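Local coordinates for protein L-threonine 3-dehydrogenase (Clostridioides difficile, PDB 7OL1) that probably oxidises the 3-hydroxyl of L-threonine with NAD as cofactor, as an enzyme of the epimerase/dehydratase family, at residues A[25-39]-A[51-65]. Residues are numbered along the deposited sequence; the frame is centred on the assembly and turned at random.
Sequences ILITGALGQIGSELT and VIASSRRVKEGNPVC
Backbone bonds between I25, I27 and A30 on one side and I52 and S54 on the other join two neighbouring parallel strands, 25-28 and 51-55, of the Rossmann fold. Helix 33-46 links them as a beta-alpha-beta crossover, and the G29-A30-L31-G32 turn belongs to the glycine-rich GxxGxxG loop, which in relatives lies against the cofactor pyrophosphate and probably does so here, though no cofactor is bound. The strand axes diverge by only 14°; I52 N donates to I25 O, and I27 N to I52 O at 3.0 Å. Near the C-terminal ends of the strands I27 O accepts twice: from S54 N, nearly in line with the carbonyl but bent at the hydrogen (131°), and from S54 OG at 3.0 Å, which approaches from the side, tilted from the carbonyl plane. A30 N then bonds to S54 O, tying the turn to the second strand.

The tight part lies on the face carrying I27, V51 and A53, beneath the helix. A30 CB meets A53 CB at 3.7 Å, and I27 CD1 reaches V51 CG1. V64 packs against S36 and T39, whose side-chain orientation is doubtful, while L31 CD2 touches V64 CB at 3.6 Å.

L31 marks the passage to the loose side. Its chi1 of -60° sets CG against S55; from there CD2 meets V64 and N62, and CD1 meets R57 O and C65 SG. Beyond it the 56-61 loop is exposed and K59 poorly ordered, its NZ merely near L31 CB. N62 N bonds to K59 O, and N62 then starts an Asx turn: OD1 receives V64 N in the carbonyl plane, on a lone pair. Between turn and strand end, one water accepts from L31 N and lies 2.8 Å from S55 OG.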
loop_
_atom_site.group_PDB
_atom_site.type_symbol
_atom_site.label_atom_id
_atom_site.label_comp_id
_atom_site.label_asym_id
_atom_site.label_seq_id
_atom_site.Cartn_x
_atom_site.Cartn_y
_atom_site.Cartn_z
ATOM N N ILE A 25 -11.209 -19.638 17.926
ATOM C CA ILE A 25 -10.458 -19.213 16.715
ATOM C C ILE A 25 -11.341 -19.371 15.465
ATOM O O ILE A 25 -11.786 -20.513 15.181
ATOM C CB ILE A 25 -9.178 -20.075 16.604
ATOM C CG1 ILE A 25 -8.386 -20.104 17.908
ATOM C CG2 ILE A 25 -8.301 -19.656 15.438
ATOM C CD1 ILE A 25 -7.511 -21.340 18.045
ATOM N N LEU A 26 -11.521 -18.292 14.699
ATOM C CA LEU A 26 -12.116 -18.323 13.332
ATOM C C LEU A 26 -10.971 -18.248 12.326
ATOM O O LEU A 26 -10.249 -17.280 12.356
ATOM C CB LEU A 26 -13.085 -17.139 13.182
ATOM C CG LEU A 26 -13.543 -16.779 11.767
ATOM C CD1 LEU A 26 -14.320 -17.904 11.112
ATOM C CD2 LEU A 26 -14.392 -15.512 11.770
ATOM N N ILE A 27 -10.846 -19.236 11.455
ATOM C CA ILE A 27 -9.942 -19.224 10.277
ATOM C C ILE A 27 -10.744 -18.941 9.004
ATOM O O ILE A 27 -11.501 -19.835 8.597
ATOM C CB ILE A 27 -9.228 -20.581 10.150
ATOM C CG1 ILE A 27 -8.590 -21.014 11.472
ATOM C CG2 ILE A 27 -8.220 -20.525 9.012
ATOM C CD1 ILE A 27 -8.127 -22.444 11.450
ATOM N N THR A 28 -10.529 -17.789 8.360
ATOM C CA THR A 28 -10.954 -17.543 6.953
ATOM C C THR A 28 -9.910 -18.165 6.019
ATOM O O THR A 28 -8.771 -18.331 6.438
ATOM C CB THR A 28 -11.193 -16.055 6.696
ATOM O OG1 THR A 28 -9.903 -15.533 6.416
ATOM C CG2 THR A 28 -11.840 -15.316 7.855
ATOM N N GLY A 29 -10.314 -18.577 4.825
ATOM C CA GLY A 29 -9.431 -19.196 3.818
ATOM C C GLY A 29 -8.896 -20.540 4.275
ATOM O O GLY A 29 -7.798 -20.955 3.852
ATOM N N ALA A 30 -9.677 -21.247 5.065
ATOM C CA ALA A 30 -9.250 -22.489 5.742
ATOM C C ALA A 30 -8.953 -23.618 4.758
ATOM O O ALA A 30 -8.444 -24.617 5.241
ATOM C CB ALA A 30 -10.295 -22.923 6.736
ATOM N N LEU A 31 -9.269 -23.525 3.464
ATOM C CA LEU A 31 -9.009 -24.680 2.546
ATOM C C LEU A 31 -7.821 -24.414 1.602
ATOM O O LEU A 31 -7.454 -25.335 0.830
ATOM C CB LEU A 31 -10.283 -25.014 1.763
ATOM C CG LEU A 31 -11.496 -25.405 2.604
ATOM C CD1 LEU A 31 -12.616 -25.870 1.708
ATOM C CD2 LEU A 31 -11.179 -26.471 3.644
ATOM N N GLY A 32 -7.216 -23.226 1.671
ATOM C CA GLY A 32 -5.913 -22.934 1.036
ATOM C C GLY A 32 -4.823 -23.848 1.572
ATOM O O GLY A 32 -5.126 -24.674 2.454
ATOM N N GLN A 33 -3.593 -23.692 1.072
ATOM C CA GLN A 33 -2.434 -24.574 1.392
ATOM C C GLN A 33 -2.161 -24.573 2.904
ATOM O O GLN A 33 -2.023 -25.682 3.487
ATOM C CB GLN A 33 -1.207 -24.115 0.604
ATOM C CG GLN A 33 -0.025 -25.077 0.684
ATOM C CD GLN A 33 1.324 -24.435 0.451
ATOM O OE1 GLN A 33 2.341 -25.121 0.404
ATOM N NE2 GLN A 33 1.356 -23.118 0.303
ATOM N N ILE A 34 -2.078 -23.381 3.492
ATOM C CA ILE A 34 -1.803 -23.125 4.935
ATOM C C ILE A 34 -3.025 -23.538 5.768
ATOM O O ILE A 34 -2.850 -24.288 6.758
ATOM C CB ILE A 34 -1.483 -21.631 5.169
ATOM C CG1 ILE A 34 -0.397 -21.108 4.219
ATOM C CG2 ILE A 34 -1.210 -21.340 6.646
ATOM C CD1 ILE A 34 0.053 -19.682 4.497
ATOM N N GLY A 35 -4.214 -23.019 5.448
ATOM C CA GLY A 35 -5.447 -23.397 6.175
ATOM C C GLY A 35 -5.652 -24.916 6.268
ATOM O O GLY A 35 -5.947 -25.436 7.381
ATOM N N SER A 36 -5.516 -25.640 5.152
ATOM C CA SER A 36 -5.688 -27.113 5.132
ATOM C C SER A 36 -4.979 -27.716 6.345
ATOM O O SER A 36 -5.617 -28.504 7.067
ATOM C CB SER A 36 -5.211 -27.711 3.862
ATOM O OG SER A 36 -6.098 -27.359 2.821
ATOM N N GLU A 37 -3.733 -27.320 6.604
ATOM C CA GLU A 37 -2.909 -27.989 7.643
ATOM C C GLU A 37 -3.034 -27.246 8.971
ATOM O O GLU A 37 -2.870 -27.916 10.020
ATOM C CB GLU A 37 -1.460 -28.111 7.181
ATOM C CG GLU A 37 -1.348 -28.479 5.716
ATOM C CD GLU A 37 -0.002 -29.066 5.365
ATOM O OE1 GLU A 37 0.605 -29.697 6.290
ATOM O OE2 GLU A 37 0.418 -28.893 4.174
ATOM N N LEU A 38 -3.300 -25.939 8.946
ATOM C CA LEU A 38 -3.419 -25.148 10.204
ATOM C C LEU A 38 -4.667 -25.599 10.986
ATOM O O LEU A 38 -4.533 -25.790 12.224
ATOM C CB LEU A 38 -3.463 -23.639 9.921
ATOM C CG LEU A 38 -3.524 -22.784 11.188
ATOM C CD1 LEU A 38 -2.189 -22.822 11.922
ATOM C CD2 LEU A 38 -3.941 -21.346 10.895
ATOM N N THR A 39 -5.828 -25.768 10.326
ATOM C CA THR A 39 -7.127 -25.971 11.034
ATOM C C THR A 39 -7.019 -27.297 11.802
ATOM O O THR A 39 -7.390 -27.330 13.011
ATOM C CB THR A 39 -8.362 -25.853 10.123
ATOM O OG1 THR A 39 -8.726 -27.123 9.591
ATOM C CG2 THR A 39 -8.198 -24.896 8.963
ATOM N N VAL A 51 -12.429 -24.341 17.174
ATOM C CA VAL A 51 -11.862 -23.942 15.862
ATOM C C VAL A 51 -12.968 -24.051 14.817
ATOM O O VAL A 51 -13.400 -25.226 14.475
ATOM C CB VAL A 51 -10.647 -24.813 15.510
ATOM C CG1 VAL A 51 -10.103 -24.513 14.125
ATOM C CG2 VAL A 51 -9.571 -24.634 16.549
ATOM N N ILE A 52 -13.363 -22.872 14.338
ATOM C CA ILE A 52 -14.307 -22.645 13.211
ATOM C C ILE A 52 -13.507 -22.422 11.929
ATOM O O ILE A 52 -13.016 -21.289 11.722
ATOM C CB ILE A 52 -15.192 -21.429 13.513
ATOM C CG1 ILE A 52 -16.022 -21.655 14.772
ATOM C CG2 ILE A 52 -16.060 -21.107 12.326
ATOM C CD1 ILE A 52 -15.414 -21.019 15.965
ATOM N N ALA A 53 -13.410 -23.447 11.092
ATOM C CA ALA A 53 -12.884 -23.329 9.719
ATOM C C ALA A 53 -13.962 -22.739 8.823
ATOM O O ALA A 53 -15.082 -23.161 8.978
ATOM C CB ALA A 53 -12.471 -24.672 9.208
ATOM N N SER A 54 -13.601 -21.822 7.928
ATOM C CA SER A 54 -14.500 -21.100 6.997
ATOM C C SER A 54 -13.860 -21.015 5.604
ATOM O O SER A 54 -12.652 -20.952 5.550
ATOM C CB SER A 54 -14.836 -19.744 7.568
ATOM O OG SER A 54 -13.936 -18.725 7.163
ATOM N N SER A 55 -14.651 -21.001 4.528
ATOM C CA SER A 55 -14.198 -20.887 3.116
ATOM C C SER A 55 -15.354 -20.392 2.246
ATOM O O SER A 55 -16.471 -20.516 2.686
ATOM C CB SER A 55 -13.659 -22.201 2.608
ATOM O OG SER A 55 -13.118 -22.071 1.293
ATOM N N ARG A 56 -15.067 -19.861 1.059
ATOM C CA ARG A 56 -16.053 -19.413 0.043
ATOM C C ARG A 56 -16.850 -20.638 -0.430
ATOM O O ARG A 56 -18.080 -20.498 -0.646
ATOM C CB ARG A 56 -15.322 -18.713 -1.111
ATOM C CG ARG A 56 -16.227 -17.975 -2.087
ATOM C CD ARG A 56 -15.617 -17.817 -3.481
ATOM N NE ARG A 56 -16.594 -17.553 -4.544
ATOM C CZ ARG A 56 -17.227 -16.388 -4.750
ATOM N NH1 ARG A 56 -17.009 -15.348 -3.959
ATOM N NH2 ARG A 56 -18.083 -16.265 -5.753
ATOM N N ARG A 57 -16.181 -21.786 -0.579
ATOM C CA ARG A 57 -16.705 -22.995 -1.272
ATOM C C ARG A 57 -16.034 -24.209 -0.636
ATOM O O ARG A 57 -14.806 -24.124 -0.424
ATOM C CB ARG A 57 -16.386 -23.011 -2.778
ATOM C CG ARG A 57 -17.080 -21.949 -3.630
ATOM C CD ARG A 57 -16.420 -21.596 -4.972
ATOM N NE ARG A 57 -16.036 -22.778 -5.750
ATOM C CZ ARG A 57 -14.785 -23.230 -5.964
ATOM N NH1 ARG A 57 -13.717 -22.602 -5.488
ATOM N NH2 ARG A 57 -14.604 -24.331 -6.677
ATOM N N VAL A 58 -16.830 -25.249 -0.339
ATOM C CA VAL A 58 -16.441 -26.656 0.023
ATOM C C VAL A 58 -15.554 -27.272 -1.067
ATOM O O VAL A 58 -15.671 -26.858 -2.239
ATOM C CB VAL A 58 -17.685 -27.545 0.225
ATOM C CG1 VAL A 58 -18.207 -27.486 1.657
ATOM C CG2 VAL A 58 -18.795 -27.231 -0.785
ATOM N N LYS A 59 -14.707 -28.239 -0.693
ATOM C CA LYS A 59 -13.842 -28.999 -1.637
ATOM C C LYS A 59 -14.010 -30.484 -1.329
ATOM O O LYS A 59 -13.562 -30.918 -0.242
ATOM C CB LYS A 59 -12.391 -28.512 -1.595
ATOM C CG LYS A 59 -12.085 -27.402 -2.600
ATOM C CD LYS A 59 -10.942 -26.459 -2.226
ATOM C CE LYS A 59 -11.252 -25.003 -2.535
ATOM N NZ LYS A 59 -10.238 -24.082 -1.966
ATOM N N GLU A 60 -14.685 -31.176 -2.257
ATOM C CA GLU A 60 -15.131 -32.598 -2.219
ATOM C C GLU A 60 -14.718 -33.272 -0.902
ATOM O O GLU A 60 -15.570 -33.354 0.020
ATOM C CB GLU A 60 -14.565 -33.325 -3.445
ATOM C CG GLU A 60 -15.194 -32.884 -4.763
ATOM C CD GLU A 60 -14.236 -32.583 -5.910
ATOM O OE1 GLU A 60 -13.012 -32.639 -5.700
ATOM O OE2 GLU A 60 -14.720 -32.280 -7.018
ATOM N N GLY A 61 -13.459 -33.725 -0.826
ATOM C CA GLY A 61 -12.925 -34.565 0.262
ATOM C C GLY A 61 -11.665 -33.966 0.854
ATOM O O GLY A 61 -10.672 -34.693 1.019
ATOM N N ASN A 62 -11.694 -32.670 1.158
ATOM C CA ASN A 62 -10.700 -32.040 2.061
ATOM C C ASN A 62 -10.921 -32.628 3.453
ATOM O O ASN A 62 -12.069 -32.790 3.880
ATOM C CB ASN A 62 -10.821 -30.516 2.048
ATOM C CG ASN A 62 -9.562 -29.801 2.501
ATOM O OD1 ASN A 62 -9.152 -29.887 3.658
ATOM N ND2 ASN A 62 -8.956 -29.047 1.602
ATOM N N PRO A 63 -9.841 -33.012 4.183
ATOM C CA PRO A 63 -9.964 -33.447 5.577
ATOM C C PRO A 63 -10.842 -32.499 6.403
ATOM O O PRO A 63 -11.736 -32.972 7.081
ATOM C CB PRO A 63 -8.524 -33.437 6.130
ATOM C CG PRO A 63 -7.651 -32.873 5.000
ATOM C CD PRO A 63 -8.443 -33.059 3.719
ATOM N N VAL A 64 -10.578 -31.196 6.276
ATOM C CA VAL A 64 -11.184 -30.102 7.092
ATOM C C VAL A 64 -12.692 -30.323 7.152
ATOM O O VAL A 64 -13.219 -30.499 8.269
ATOM C CB VAL A 64 -10.905 -28.704 6.508
ATOM C CG1 VAL A 64 -11.587 -27.640 7.339
ATOM C CG2 VAL A 64 -9.426 -28.395 6.370
ATOM N N CYS A 65 -13.312 -30.329 5.963
ATOM C CA CYS A 65 -14.775 -30.268 5.696
ATOM C C CYS A 65 -15.524 -31.420 6.365
ATOM O O CYS A 65 -16.747 -31.283 6.521
ATOM C CB CYS A 65 -15.060 -30.328 4.204
ATOM S SG CYS A 65 -15.038 -28.689 3.448
HETATM O O HOH W 1 -10.332 -21.613 1.389
#